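Concanavalin A-like lectin protein kinase family protein (Theobroma cacao, PDB 6CTH) probably transfers phosphate from ATP to protein hydroxyl groups through its kinase domain, which holds an oxindole-type inhibitor and a magnesium ion in this structure. Local coordinates at residues 46-51 with 85-90; 56-61 with 160-165; 232-237 with 295-300; 241-246 with 257-262. All blocks are in the same frame, centred on the assembly; numbering follows the deposited sequence.

In the fold
Contacts 1 and 2 lie in and beside the smaller, sheet-bearing lobe of the kinase fold, with centres 13 Å apart. They meet at helix 54-66: contact 1 pairs strands 41-48 and 86-92, and Leu87 and Leu89 pack on Tyr59 of the helix, which in contact 2 meets the start of the activation segment. Along the chain these two interleave. Contacts 3 and 4 come later, in the helical lobe, about 43 and 42 Å from contact 1 between centres and 12 Å from each other. Both segments of contact 4 fall between those of contact 3, and Trp232 and Ser236 of helix 229-238 pack on Ile245, well away from the inhibitor pocket.

Contact 1. Residues 46-51 with 85-90; sequences KKVSRA and GELMLV
A chi1 of -62° places CG of Glu86 beside its own backbone N, and a bend at chi2 (-99°) then swings the carboxylate across to the neighbouring strand, where it meets the tip of Lys47. That lysine runs out extended as far as CE and folds only at its last bond (chi4 -73°). The resulting salt bridge is loose: Lys47 NZ lies 3.4 Å from Glu86 OE2, a weak hydrogen bond at most, and the CE methylene comes just as near. The carboxylate has a second attachment, because Glu86 OE2 is 2.8 Å from water 1, which accepts a hydrogen bond from Leu87 N and lies 2.9 Å from Val48 O. The other half of that rung is direct, Val48 N giving a 3.0 Å bond to Leu87 O. Further along, Lys46 and Leu89 form an antiparallel hydrogen-bonded pair, closed by Lys46 N to Leu89 O at 2.8 Å and by the return bond from Leu89 N to Lys46 O. Between these rungs Lys47 and Met88 face each other as a non-hydrogen-bonded pair, CG of Met88 resting 4.0 Å from CA of Lys47. Val48 and Leu87 add an apolar touch, CB to CB at 4.0 Å. Leu87 and Leu89 continue onto helix 54-66, whereas Met88 packs on helix 7-14. Lys46, its extended chain leading away from Leu89 to a cation-pi contact with Phe28 and a long, weak ion pair with the inhibitor, occupies the position of the conserved VAIK lysine on the third strand of a protein kinase small lobe, here paired with the fifth.

Contact 2. Residues 56-61 with 160-165; sequences IKEYAS and FGLARL
The Asp-Phe-Gly motif that opens a kinase activation segment, Asp159 to Gly161, here meets the regulatory helix of the small lobe, helix 54-66, through Ser61 and Glu58. Ser61 carries its hydroxyl anti to the backbone N (chi1 172°) and gives a hydrogen bond to Phe160 O, OG to O 2.9 Å, lying in the carbonyl plane. Phe160 O also accepts Ala163 N at 3.1 Å, closing a type I turn from Phe160 to Ala163, so two donors hold the peptide after the phenylalanine. One turn earlier on the helix, Glu58 lies along Gly161: its CG is 3.4 Å from Gly161 O, and OE1 sits 3.4 Å from Gly161 CA. The Asp-Phe-Gly motif brings Asp159 to the magnesium ion, which it binds together with Asp141, and the Glu58 side chain ends about 4 Å from the metal. Glu62, on the same helix, accepts a hydrogen bond from Phe160 N, so the phenylalanine backbone is held at both N and O. Beyond the turn Arg164 bends back, and its NH1 donates to Ala163 O at 2.7 Å, from 52° above the carbonyl plane.

Contact 3. Residues 232-237 with 295-300; sequences WVWESY and NLPGSM. With ACT (acetate ion), chain D.
Trp234 reaches from helix 229-238 onto the chain near its C-terminal end, and nearly every part of its side chain has a neighbour there. CB starts beside CB of Met300, and a chi1 of -147°, well short of a fully anti setting, sets one face of the indole against Met300 and its N-H edge toward Pro297 and Gly298. Trp234 CD1 meets Gly298 O at 3.5 Å, near the ring plane. Next to it Trp234 NE1 gives a nearly straight hydrogen bond (176°) to Pro297 O, 2.9 Å long and within the indole plane, which satisfies the indole N-H and, with Met300 on the face, helps to hold the ring's rotation. Trp234 CZ2 touches CG of the Pro297 ring at 4.2 Å. Over the face, Met300 CB stands 4.0 Å from the centroid of the five-membered ring of Trp234, 25° off the normal, a CH-pi contact. Met300 CG follows at 3.7 Å from Trp234 CE3, and the sulfur beyond it completes an oblique Met-aromatic contact. The join ties the tail that follows helix 280-287 back across helix 229-238 of the helical lobe. Leu267 of helix 256-269 packs on both Trp234 and Tyr237, and His271, just beyond that helix, meets the indole edge to face. Tyr237, one turn on, has its CE2 3.6 Å from Pro297 O, near the ring plane, and makes through OH a weak 3.4 Å bond to Leu296 O, while its ring rests against CB of Leu296. At the far end, Asn295 N binds an acetate ion, probably from the crystallisation liquor.

Contact 4. Residues 241-246 with 257-262; sequences RILDIA and KQLECL
Ile242 and Leu259 carry this contact, and the conformation of each decides what it touches. In Ile242 the two branches part at CB. Ile242 CG2 lies anti to the backbone N and enters against the helix, 4.0 Å from CA of Glu260 and 4.2 Å from CG of Leu259. CG1 is tucked beside the backbone N instead (chi1 -71°) and extends to Ile242 CD1, which rests 4.0 Å from CG of Glu260. The aliphatic part of that glutamate, fully extended, crosses Ile242 at about a right angle, so its CG methylene meets Ile242 and its carboxylate lies farther out. Leu259 combines an anti chi1 (172°) with a chi2 of 61°, which throws CD2 outward as the leading methyl. There Leu259 CD2 meets CB of Ala246 at 3.7 Å, CD2 of Leu243 at 4.3 Å, and the carbonyl oxygen of Ile242. No hydrogen bond crosses between the segments. In the helical lobe of the kinase fold, 241-246 belongs to the connection from helix 229-238 to helix 256-269, and it doubles back against the first turns of the latter. Its residues 242-245 have helical backbone angles, and Ile245 N bonds to Ile242 O at 2.8 Å. Phe254 packs on Leu243, Ala246 and Leu259, joining both segments, while Ile245 turns its end toward helix 229-238. On the loop itself Arg241 curls back through successive bends until NE reaches Asp244 OD2 at 2.8 Å, meeting the oxygen almost head-on, though tilted from the guanidinium plane, in a salt bridge that spans the start of the turn.

Contact 1. Residues 46-51 with 85-90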
loop_
_atom_site.group_PDB
_atom_site.type_symbol
_atom_site.label_atom_id
_atom_site.label_comp_id
_atom_site.label_asym_id
_atom_site.label_seq_id
_atom_site.Cartn_x
_atom_site.Cartn_y
_atom_site.Cartn_z
ATOM N N LYS A 46 -3.959 -8.980 14.955
ATOM C CA LYS A 46 -2.566 -9.208 14.598
ATOM C C LYS A 46 -1.748 -9.556 15.833
ATOM O O LYS A 46 -1.658 -8.769 16.780
ATOM C CB LYS A 46 -2.008 -7.973 13.911
ATOM C CG LYS A 46 -0.563 -8.149 13.453
ATOM C CD LYS A 46 -0.126 -7.044 12.519
ATOM C CE LYS A 46 1.224 -7.370 11.891
ATOM N NZ LYS A 46 1.505 -6.376 10.843
ATOM N N LYS A 47 -1.167 -10.760 15.817
ATOM C CA LYS A 47 -0.289 -11.237 16.847
ATOM C C LYS A 47 1.152 -10.962 16.439
ATOM O O LYS A 47 1.643 -11.519 15.445
ATOM C CB LYS A 47 -0.503 -12.732 17.028
ATOM C CG LYS A 47 0.300 -13.325 18.169
ATOM C CD LYS A 47 -0.193 -14.733 18.429
ATOM C CE LYS A 47 0.497 -15.321 19.651
ATOM N NZ LYS A 47 1.924 -15.669 19.394
ATOM N N VAL A 48 1.825 -10.108 17.194
ATOM C CA VAL A 48 3.153 -9.672 16.839
ATOM C C VAL A 48 4.171 -10.767 17.078
ATOM O O VAL A 48 4.091 -11.542 18.031
ATOM C CB VAL A 48 3.532 -8.396 17.589
ATOM C CG1 VAL A 48 4.993 -8.025 17.419
ATOM C CG2 VAL A 48 2.607 -7.262 17.137
ATOM N N SER A 49 5.091 -10.828 16.134
ATOM C CA SER A 49 6.175 -11.772 16.125
ATOM C C SER A 49 7.315 -11.153 16.955
ATOM O O SER A 49 7.781 -10.050 16.645
ATOM C CB SER A 49 6.611 -12.004 14.669
ATOM O OG SER A 49 7.834 -12.707 14.639
ATOM N N ARG A 50 7.763 -11.856 17.993
ATOM C CA ARG A 50 8.928 -11.440 18.806
ATOM C C ARG A 50 10.231 -12.115 18.345
ATOM O O ARG A 50 11.182 -12.204 19.131
ATOM C CB ARG A 50 8.692 -11.777 20.298
ATOM N N ALA A 51 10.274 -12.570 17.086
ATOM C CA ALA A 51 11.347 -13.459 16.585
ATOM C C ALA A 51 12.607 -12.663 16.188
ATOM O O ALA A 51 13.711 -13.224 16.153
ATOM C CB ALA A 51 10.841 -14.305 15.412
ATOM N N GLY A 85 4.643 -11.121 27.832
ATOM C CA GLY A 85 5.482 -10.910 26.632
ATOM C C GLY A 85 4.761 -10.513 25.340
ATOM O O GLY A 85 5.394 -9.969 24.423
ATOM N N GLU A 86 3.445 -10.760 25.289
ATOM C CA GLU A 86 2.645 -10.734 24.061
ATOM C C GLU A 86 2.141 -9.312 23.674
ATOM O O GLU A 86 1.558 -8.583 24.471
ATOM C CB GLU A 86 1.446 -11.694 24.165
ATOM C CG GLU A 86 1.794 -13.181 24.351
ATOM C CD GLU A 86 1.740 -13.981 23.062
ATOM O OE1 GLU A 86 1.354 -15.173 23.111
ATOM O OE2 GLU A 86 2.104 -13.435 21.991
ATOM N N LEU A 87 2.388 -8.958 22.431
ATOM C CA LEU A 87 1.978 -7.665 21.856
ATOM C C LEU A 87 0.983 -7.976 20.738
ATOM O O LEU A 87 1.247 -8.872 19.916
ATOM C CB LEU A 87 3.168 -6.943 21.276
ATOM C CG LEU A 87 4.428 -6.688 22.095
ATOM C CD1 LEU A 87 5.588 -6.317 21.190
ATOM C CD2 LEU A 87 4.209 -5.615 23.116
ATOM N N MET A 88 -0.160 -7.285 20.736
ATOM C CA MET A 88 -1.214 -7.486 19.730
ATOM C C MET A 88 -1.985 -6.240 19.351
ATOM O O MET A 88 -2.125 -5.345 20.185
ATOM C CB MET A 88 -2.197 -8.517 20.210
ATOM C CG MET A 88 -1.453 -9.834 20.362
ATOM S SD MET A 88 -2.596 -11.127 20.453
ATOM C CE MET A 88 -2.797 -11.029 22.211
ATOM N N LEU A 89 -2.503 -6.230 18.116
ATOM C CA LEU A 89 -3.189 -5.083 17.533
ATOM C C LEU A 89 -4.509 -5.555 16.913
ATOM O O LEU A 89 -4.578 -6.626 16.271
ATOM C CB LEU A 89 -2.325 -4.412 16.472
ATOM C CG LEU A 89 -0.960 -3.890 16.921
ATOM C CD1 LEU A 89 0.019 -3.824 15.740
ATOM C CD2 LEU A 89 -1.148 -2.539 17.608
ATOM N N VAL A 90 -5.566 -4.779 17.121
ATOM C CA VAL A 90 -6.906 -5.202 16.724
ATOM C C VAL A 90 -7.509 -4.207 15.764
ATOM O O VAL A 90 -7.452 -3.005 16.026
ATOM C CB VAL A 90 -7.841 -5.315 17.969
ATOM C CG1 VAL A 90 -9.172 -5.933 17.562
ATOM C CG2 VAL A 90 -7.189 -6.153 19.037
HETATM O O HOH W 1 3.224 -11.182 20.766
#

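Contact 2. Residues 56-61 with 160-165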
loop_
_atom_site.group_PDB
_atom_site.type_symbol
_atom_site.label_atom_id
_atom_site.label_comp_id
_atom_site.label_asym_id
_atom_site.label_seq_id
_atom_site.Cartn_x
_atom_site.Cartn_y
_atom_site.Cartn_z
ATOM N N ILE A 56 8.827 -5.749 18.167
ATOM C CA ILE A 56 8.413 -4.738 19.196
ATOM C C ILE A 56 8.604 -3.288 18.727
ATOM O O ILE A 56 7.810 -2.414 19.104
ATOM C CB ILE A 56 9.035 -4.940 20.636
ATOM C CG1 ILE A 56 8.453 -3.898 21.636
ATOM C CG2 ILE A 56 10.557 -4.849 20.643
ATOM C CD1 ILE A 56 8.482 -4.293 23.115
ATOM N N LYS A 57 9.628 -3.034 17.912
ATOM C CA LYS A 57 9.825 -1.716 17.347
ATOM C C LYS A 57 8.650 -1.381 16.397
ATOM O O LYS A 57 8.120 -0.252 16.450
ATOM C CB LYS A 57 11.175 -1.626 16.620
ATOM N N GLU A 58 8.225 -2.348 15.574
ATOM C CA GLU A 58 7.138 -2.100 14.617
ATOM C C GLU A 58 5.797 -1.993 15.318
ATOM O O GLU A 58 5.012 -1.132 14.954
ATOM C CB GLU A 58 7.060 -3.106 13.470
ATOM C CG GLU A 58 8.242 -3.009 12.506
ATOM C CD GLU A 58 7.955 -3.574 11.126
ATOM O OE1 GLU A 58 7.157 -3.021 10.336
ATOM O OE2 GLU A 58 8.559 -4.602 10.773
ATOM N N TYR A 59 5.548 -2.799 16.353
ATOM C CA TYR A 59 4.370 -2.607 17.187
ATOM C C TYR A 59 4.338 -1.193 17.770
ATOM O O TYR A 59 3.312 -0.494 17.694
ATOM C CB TYR A 59 4.348 -3.649 18.341
ATOM C CG TYR A 59 3.309 -3.395 19.375
ATOM C CD1 TYR A 59 2.014 -3.904 19.239
ATOM C CD2 TYR A 59 3.576 -2.577 20.462
ATOM C CE1 TYR A 59 1.028 -3.622 20.191
ATOM C CE2 TYR A 59 2.614 -2.310 21.424
ATOM C CZ TYR A 59 1.347 -2.832 21.280
ATOM O OH TYR A 59 0.414 -2.535 22.221
ATOM N N ALA A 60 5.462 -0.742 18.321
ATOM C CA ALA A 60 5.500 0.564 19.016
ATOM C C ALA A 60 5.257 1.738 18.057
ATOM O O ALA A 60 4.467 2.676 18.361
ATOM C CB ALA A 60 6.827 0.735 19.725
ATOM N N SER A 61 5.917 1.661 16.901
ATOM C CA SER A 61 5.687 2.567 15.802
ATOM C C SER A 61 4.217 2.536 15.358
ATOM O O SER A 61 3.622 3.599 15.151
ATOM C CB SER A 61 6.624 2.254 14.614
ATOM O OG SER A 61 6.241 3.052 13.496
ATOM N N PHE A 160 1.700 0.698 9.570
ATOM C CA PHE A 160 2.543 1.807 10.004
ATOM C C PHE A 160 3.768 1.367 10.803
ATOM O O PHE A 160 4.372 2.162 11.510
ATOM C CB PHE A 160 1.681 2.825 10.761
ATOM C CG PHE A 160 0.559 3.307 9.898
ATOM C CD1 PHE A 160 0.751 4.299 9.011
ATOM C CD2 PHE A 160 -0.702 2.698 10.006
ATOM C CE1 PHE A 160 -0.264 4.724 8.149
ATOM C CE2 PHE A 160 -1.741 3.140 9.176
ATOM C CZ PHE A 160 -1.492 4.084 8.219
ATOM N N GLY A 161 4.211 0.133 10.616
ATOM C CA GLY A 161 5.331 -0.363 11.419
ATOM C C GLY A 161 6.676 0.266 11.124
ATOM O O GLY A 161 7.511 0.327 12.017
ATOM N N LEU A 162 6.854 0.763 9.899
ATOM C CA LEU A 162 8.029 1.525 9.475
ATOM C C LEU A 162 7.773 3.041 9.390
ATOM O O LEU A 162 8.679 3.812 9.033
ATOM C CB LEU A 162 8.532 1.013 8.120
ATOM C CG LEU A 162 9.168 -0.363 8.112
ATOM C CD1 LEU A 162 9.587 -0.711 6.707
ATOM C CD2 LEU A 162 10.347 -0.353 9.069
ATOM N N ALA A 163 6.544 3.481 9.692
ATOM C CA ALA A 163 6.179 4.877 9.500
ATOM C C ALA A 163 6.863 5.774 10.520
ATOM O O ALA A 163 7.120 5.349 11.655
ATOM C CB ALA A 163 4.661 5.033 9.597
ATOM N N ARG A 164 7.157 7.000 10.120
ATOM C CA ARG A 164 7.811 7.927 11.015
ATOM C C ARG A 164 7.248 9.335 10.959
ATOM O O ARG A 164 6.838 9.804 9.909
ATOM C CB ARG A 164 9.305 7.998 10.686
ATOM C CG ARG A 164 10.038 6.677 10.798
ATOM C CD ARG A 164 10.208 6.269 12.248
ATOM N NE ARG A 164 10.976 5.039 12.376
ATOM C CZ ARG A 164 10.445 3.825 12.386
ATOM N NH1 ARG A 164 9.138 3.668 12.280
ATOM N NH2 ARG A 164 11.224 2.765 12.506
ATOM N N LEU A 165 7.216 9.991 12.111
ATOM C CA LEU A 165 6.832 11.399 12.176
ATOM C C LEU A 165 7.992 12.303 11.854
ATOM O O LEU A 165 9.106 12.036 12.281
ATOM C CB LEU A 165 6.368 11.735 13.601
ATOM C CG LEU A 165 5.029 11.162 13.986
ATOM C CD1 LEU A 165 4.804 11.374 15.477
ATOM C CD2 LEU A 165 3.885 11.821 13.227
#

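Contact 3. Residues 232-237 with 295-300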
loop_
_atom_site.group_PDB
_atom_site.type_symbol
_atom_site.label_atom_id
_atom_site.label_comp_id
_atom_site.label_asym_id
_atom_site.label_seq_id
_atom_site.Cartn_x
_atom_site.Cartn_y
_atom_site.Cartn_z
ATOM N N TRP A 232 9.835 -1.771 -18.025
ATOM C CA TRP A 232 8.979 -2.207 -19.124
ATOM C C TRP A 232 7.875 -1.215 -19.405
ATOM O O TRP A 232 7.580 -0.934 -20.542
ATOM C CB TRP A 232 8.391 -3.589 -18.821
ATOM C CG TRP A 232 7.405 -4.080 -19.799
ATOM C CD1 TRP A 232 7.671 -4.714 -20.990
ATOM C CD2 TRP A 232 5.979 -4.040 -19.677
ATOM N NE1 TRP A 232 6.485 -5.065 -21.615
ATOM C CE2 TRP A 232 5.438 -4.669 -20.828
ATOM C CE3 TRP A 232 5.107 -3.553 -18.710
ATOM C CZ2 TRP A 232 4.058 -4.811 -21.031
ATOM C CZ3 TRP A 232 3.721 -3.688 -18.917
ATOM C CH2 TRP A 232 3.220 -4.313 -20.077
ATOM N N VAL A 233 7.260 -0.638 -18.350
ATOM C CA VAL A 233 6.262 0.414 -18.570
ATOM C C VAL A 233 6.901 1.631 -19.232
ATOM O O VAL A 233 6.339 2.202 -20.196
ATOM C CB VAL A 233 5.478 0.792 -17.269
ATOM C CG1 VAL A 233 4.491 1.914 -17.547
ATOM C CG2 VAL A 233 4.717 -0.410 -16.745
ATOM N N TRP A 234 8.097 2.016 -18.785
ATOM C CA TRP A 234 8.732 3.201 -19.344
ATOM C C TRP A 234 9.072 2.953 -20.846
ATOM O O TRP A 234 8.806 3.814 -21.695
ATOM C CB TRP A 234 9.965 3.626 -18.520
ATOM C CG TRP A 234 10.140 5.075 -18.531
ATOM C CD1 TRP A 234 10.213 5.884 -19.648
ATOM C CD2 TRP A 234 10.286 5.946 -17.407
ATOM N NE1 TRP A 234 10.334 7.202 -19.266
ATOM C CE2 TRP A 234 10.381 7.270 -17.906
ATOM C CE3 TRP A 234 10.328 5.754 -16.037
ATOM C CZ2 TRP A 234 10.539 8.402 -17.065
ATOM C CZ3 TRP A 234 10.441 6.906 -15.190
ATOM C CH2 TRP A 234 10.556 8.189 -15.718
ATOM N N GLU A 235 9.582 1.770 -21.153
ATOM C CA GLU A 235 9.901 1.426 -22.527
ATOM C C GLU A 235 8.623 1.425 -23.355
ATOM O O GLU A 235 8.609 1.916 -24.467
ATOM C CB GLU A 235 10.595 0.066 -22.596
ATOM C CG GLU A 235 11.203 -0.278 -23.944
ATOM C CD GLU A 235 11.571 -1.746 -24.054
ATOM O OE1 GLU A 235 10.666 -2.579 -24.258
ATOM O OE2 GLU A 235 12.765 -2.065 -23.936
ATOM N N SER A 236 7.541 0.893 -22.809
ATOM C CA SER A 236 6.284 0.867 -23.543
ATOM C C SER A 236 5.770 2.268 -23.836
ATOM O O SER A 236 5.261 2.532 -24.914
ATOM C CB SER A 236 5.220 0.075 -22.799
ATOM O OG SER A 236 5.549 -1.292 -22.743
ATOM N N TYR A 237 5.891 3.159 -22.859
ATOM C CA TYR A 237 5.457 4.541 -23.029
ATOM C C TYR A 237 6.259 5.261 -24.107
ATOM O O TYR A 237 5.707 5.986 -24.912
ATOM C CB TYR A 237 5.532 5.306 -21.706
ATOM C CG TYR A 237 5.584 6.805 -21.859
ATOM C CD1 TYR A 237 4.449 7.533 -22.150
ATOM C CD2 TYR A 237 6.772 7.487 -21.706
ATOM C CE1 TYR A 237 4.503 8.902 -22.293
ATOM C CE2 TYR A 237 6.835 8.853 -21.841
ATOM C CZ TYR A 237 5.698 9.556 -22.136
ATOM O OH TYR A 237 5.773 10.921 -22.274
ATOM N N ASN A 295 5.464 16.090 -18.597
ATOM C CA ASN A 295 6.388 15.893 -19.727
ATOM C C ASN A 295 7.477 14.908 -19.281
ATOM O O ASN A 295 8.346 15.235 -18.475
ATOM C CB ASN A 295 7.012 17.207 -20.201
ATOM C CG ASN A 295 6.057 18.023 -21.066
ATOM O OD1 ASN A 295 4.859 17.713 -21.149
ATOM N ND2 ASN A 295 6.575 19.086 -21.702
ATOM N N LEU A 296 7.389 13.706 -19.793
ATOM C CA LEU A 296 8.338 12.645 -19.437
ATOM C C LEU A 296 9.245 12.378 -20.617
ATOM O O LEU A 296 8.768 12.422 -21.722
ATOM C CB LEU A 296 7.567 11.400 -19.107
ATOM C CG LEU A 296 6.728 11.544 -17.839
ATOM C CD1 LEU A 296 5.976 10.256 -17.644
ATOM C CD2 LEU A 296 7.599 11.824 -16.612
ATOM N N PRO A 297 10.541 12.113 -20.379
ATOM C CA PRO A 297 11.348 11.576 -21.464
ATOM C C PRO A 297 10.864 10.182 -21.870
ATOM O O PRO A 297 10.326 9.431 -21.043
ATOM C CB PRO A 297 12.745 11.520 -20.838
ATOM C CG PRO A 297 12.452 11.259 -19.394
ATOM C CD PRO A 297 11.363 12.276 -19.172
ATOM N N GLY A 298 11.079 9.834 -23.139
ATOM C CA GLY A 298 10.699 8.523 -23.644
ATOM C C GLY A 298 11.555 7.392 -23.114
ATOM O O GLY A 298 11.092 6.270 -23.028
ATOM N N SER A 299 12.794 7.671 -22.728
ATOM C CA SER A 299 13.635 6.659 -22.074
ATOM C C SER A 299 13.766 6.910 -20.581
ATOM O O SER A 299 13.967 8.063 -20.169
ATOM C CB SER A 299 15.036 6.645 -22.678
ATOM O OG SER A 299 14.950 6.204 -24.004
ATOM N N MET A 300 13.782 5.826 -19.805
ATOM C CA MET A 300 13.989 5.934 -18.369
ATOM C C MET A 300 15.421 6.379 -18.083
ATOM O O MET A 300 16.366 5.731 -18.565
ATOM C CB MET A 300 13.763 4.580 -17.693
ATOM C CG MET A 300 13.877 4.655 -16.179
ATOM S SD MET A 300 13.333 3.148 -15.328
ATOM C CE MET A 300 14.916 2.389 -14.972
HETATM C C ACT D . 6.217 18.424 -15.934
HETATM O O ACT D . 7.290 17.886 -16.229
HETATM O OXT ACT D . 5.200 18.236 -16.614
HETATM C CH3 ACT D . 6.123 19.171 -14.642
#

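Contact 4. Residues 241-246 with 257-262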
loop_
_atom_site.group_PDB
_atom_site.type_symbol
_atom_site.label_atom_id
_atom_site.label_comp_id
_atom_site.label_asym_id
_atom_site.label_seq_id
_atom_site.Cartn_x
_atom_site.Cartn_y
_atom_site.Cartn_z
ATOM N N ARG A 241 3.145 2.737 -26.858
ATOM C CA ARG A 241 2.426 1.486 -26.628
ATOM C C ARG A 241 1.733 1.461 -25.246
ATOM O O ARG A 241 1.687 0.434 -24.585
ATOM C CB ARG A 241 3.410 0.321 -26.691
ATOM C CG ARG A 241 4.167 0.145 -28.010
ATOM C CD ARG A 241 3.293 0.269 -29.265
ATOM N NE ARG A 241 2.335 -0.849 -29.393
ATOM C CZ ARG A 241 1.377 -0.937 -30.326
ATOM N NH1 ARG A 241 1.211 0.024 -31.242
ATOM N NH2 ARG A 241 0.573 -1.993 -30.339
ATOM N N ILE A 242 1.163 2.580 -24.835
ATOM C CA ILE A 242 0.467 2.633 -23.529
ATOM C C ILE A 242 -0.641 1.581 -23.441
ATOM O O ILE A 242 -0.736 0.865 -22.448
ATOM C CB ILE A 242 0.001 4.046 -23.201
ATOM C CG1 ILE A 242 1.243 4.884 -22.882
ATOM C CG2 ILE A 242 -0.947 4.036 -22.005
ATOM C CD1 ILE A 242 0.968 6.306 -22.451
ATOM N N LEU A 243 -1.357 1.349 -24.525
ATOM C CA LEU A 243 -2.446 0.384 -24.486
ATOM C C LEU A 243 -1.953 -0.999 -24.080
ATOM O O LEU A 243 -2.653 -1.725 -23.393
ATOM C CB LEU A 243 -3.175 0.315 -25.822
ATOM C CG LEU A 243 -4.014 1.521 -26.224
ATOM C CD1 LEU A 243 -4.947 1.134 -27.357
ATOM C CD2 LEU A 243 -4.811 2.046 -25.045
ATOM N N ASP A 244 -0.771 -1.382 -24.539
ATOM C CA ASP A 244 -0.188 -2.687 -24.157
ATOM C C ASP A 244 0.036 -2.882 -22.643
ATOM O O ASP A 244 0.214 -4.019 -22.190
ATOM C CB ASP A 244 1.174 -2.901 -24.841
ATOM C CG ASP A 244 1.056 -3.211 -26.318
ATOM O OD1 ASP A 244 0.566 -4.312 -26.649
ATOM O OD2 ASP A 244 1.475 -2.370 -27.149
ATOM N N ILE A 245 0.115 -1.789 -21.904
ATOM C CA ILE A 245 0.298 -1.835 -20.464
ATOM C C ILE A 245 -0.879 -2.422 -19.684
ATOM O O ILE A 245 -0.699 -3.098 -18.687
ATOM C CB ILE A 245 0.592 -0.435 -19.911
ATOM C CG1 ILE A 245 1.791 0.166 -20.628
ATOM C CG2 ILE A 245 0.836 -0.494 -18.415
ATOM C CD1 ILE A 245 3.055 -0.629 -20.437
ATOM N N ALA A 246 -2.083 -2.136 -20.150
ATOM C CA ALA A 246 -3.306 -2.497 -19.448
ATOM C C ALA A 246 -3.420 -3.974 -19.165
ATOM O O ALA A 246 -3.030 -4.820 -19.992
ATOM C CB ALA A 246 -4.516 -2.027 -20.214
ATOM N N LYS A 257 -8.163 7.276 -21.878
ATOM C CA LYS A 257 -7.714 8.560 -21.371
ATOM C C LYS A 257 -7.226 8.431 -19.892
ATOM O O LYS A 257 -6.201 8.996 -19.515
ATOM C CB LYS A 257 -8.887 9.509 -21.470
ATOM C CG LYS A 257 -8.609 10.936 -21.110
ATOM C CD LYS A 257 -9.930 11.714 -21.030
ATOM C CE LYS A 257 -9.733 13.066 -20.375
ATOM N NZ LYS A 257 -8.673 13.842 -21.095
ATOM N N GLN A 258 -7.977 7.683 -19.091
ATOM C CA GLN A 258 -7.630 7.430 -17.677
ATOM C C GLN A 258 -6.459 6.483 -17.596
ATOM O O GLN A 258 -5.612 6.621 -16.729
ATOM C CB GLN A 258 -8.829 6.883 -16.886
ATOM C CG GLN A 258 -9.925 7.909 -16.619
ATOM C CD GLN A 258 -11.120 7.356 -15.863
ATOM O OE1 GLN A 258 -11.279 6.155 -15.681
ATOM N NE2 GLN A 258 -11.977 8.247 -15.422
ATOM N N LEU A 259 -6.356 5.534 -18.528
ATOM C CA LEU A 259 -5.228 4.614 -18.510
ATOM C C LEU A 259 -3.949 5.358 -18.797
ATOM O O LEU A 259 -2.950 5.143 -18.129
ATOM C CB LEU A 259 -5.381 3.470 -19.530
ATOM C CG LEU A 259 -4.152 2.582 -19.707
ATOM C CD1 LEU A 259 -3.730 1.850 -18.436
ATOM C CD2 LEU A 259 -4.448 1.587 -20.819
ATOM N N GLU A 260 -3.976 6.221 -19.818
ATOM C CA GLU A 260 -2.832 7.026 -20.141
ATOM C C GLU A 260 -2.412 7.851 -18.948
ATOM O O GLU A 260 -1.227 7.973 -18.639
ATOM C CB GLU A 260 -3.166 7.987 -21.312
ATOM C CG GLU A 260 -2.011 8.862 -21.744
ATOM C CD GLU A 260 -2.369 9.703 -22.973
ATOM O OE1 GLU A 260 -3.329 10.485 -22.884
ATOM O OE2 GLU A 260 -1.715 9.499 -24.001
ATOM N N CYS A 261 -3.403 8.445 -18.308
ATOM C CA CYS A 261 -3.140 9.336 -17.200
ATOM C C CYS A 261 -2.501 8.576 -16.056
ATOM O O CYS A 261 -1.522 9.038 -15.486
ATOM C CB CYS A 261 -4.424 9.978 -16.749
ATOM S SG CYS A 261 -4.119 11.257 -15.522
ATOM N N LEU A 262 -3.060 7.416 -15.752
ATOM C CA LEU A 262 -2.530 6.548 -14.689
ATOM C C LEU A 262 -1.115 6.129 -14.970
ATOM O O LEU A 262 -0.276 6.198 -14.089
ATOM C CB LEU A 262 -3.431 5.333 -14.446
ATOM C CG LEU A 262 -3.040 4.418 -13.271
ATOM C CD1 LEU A 262 -2.937 5.182 -11.966
ATOM C CD2 LEU A 262 -4.048 3.296 -13.091
#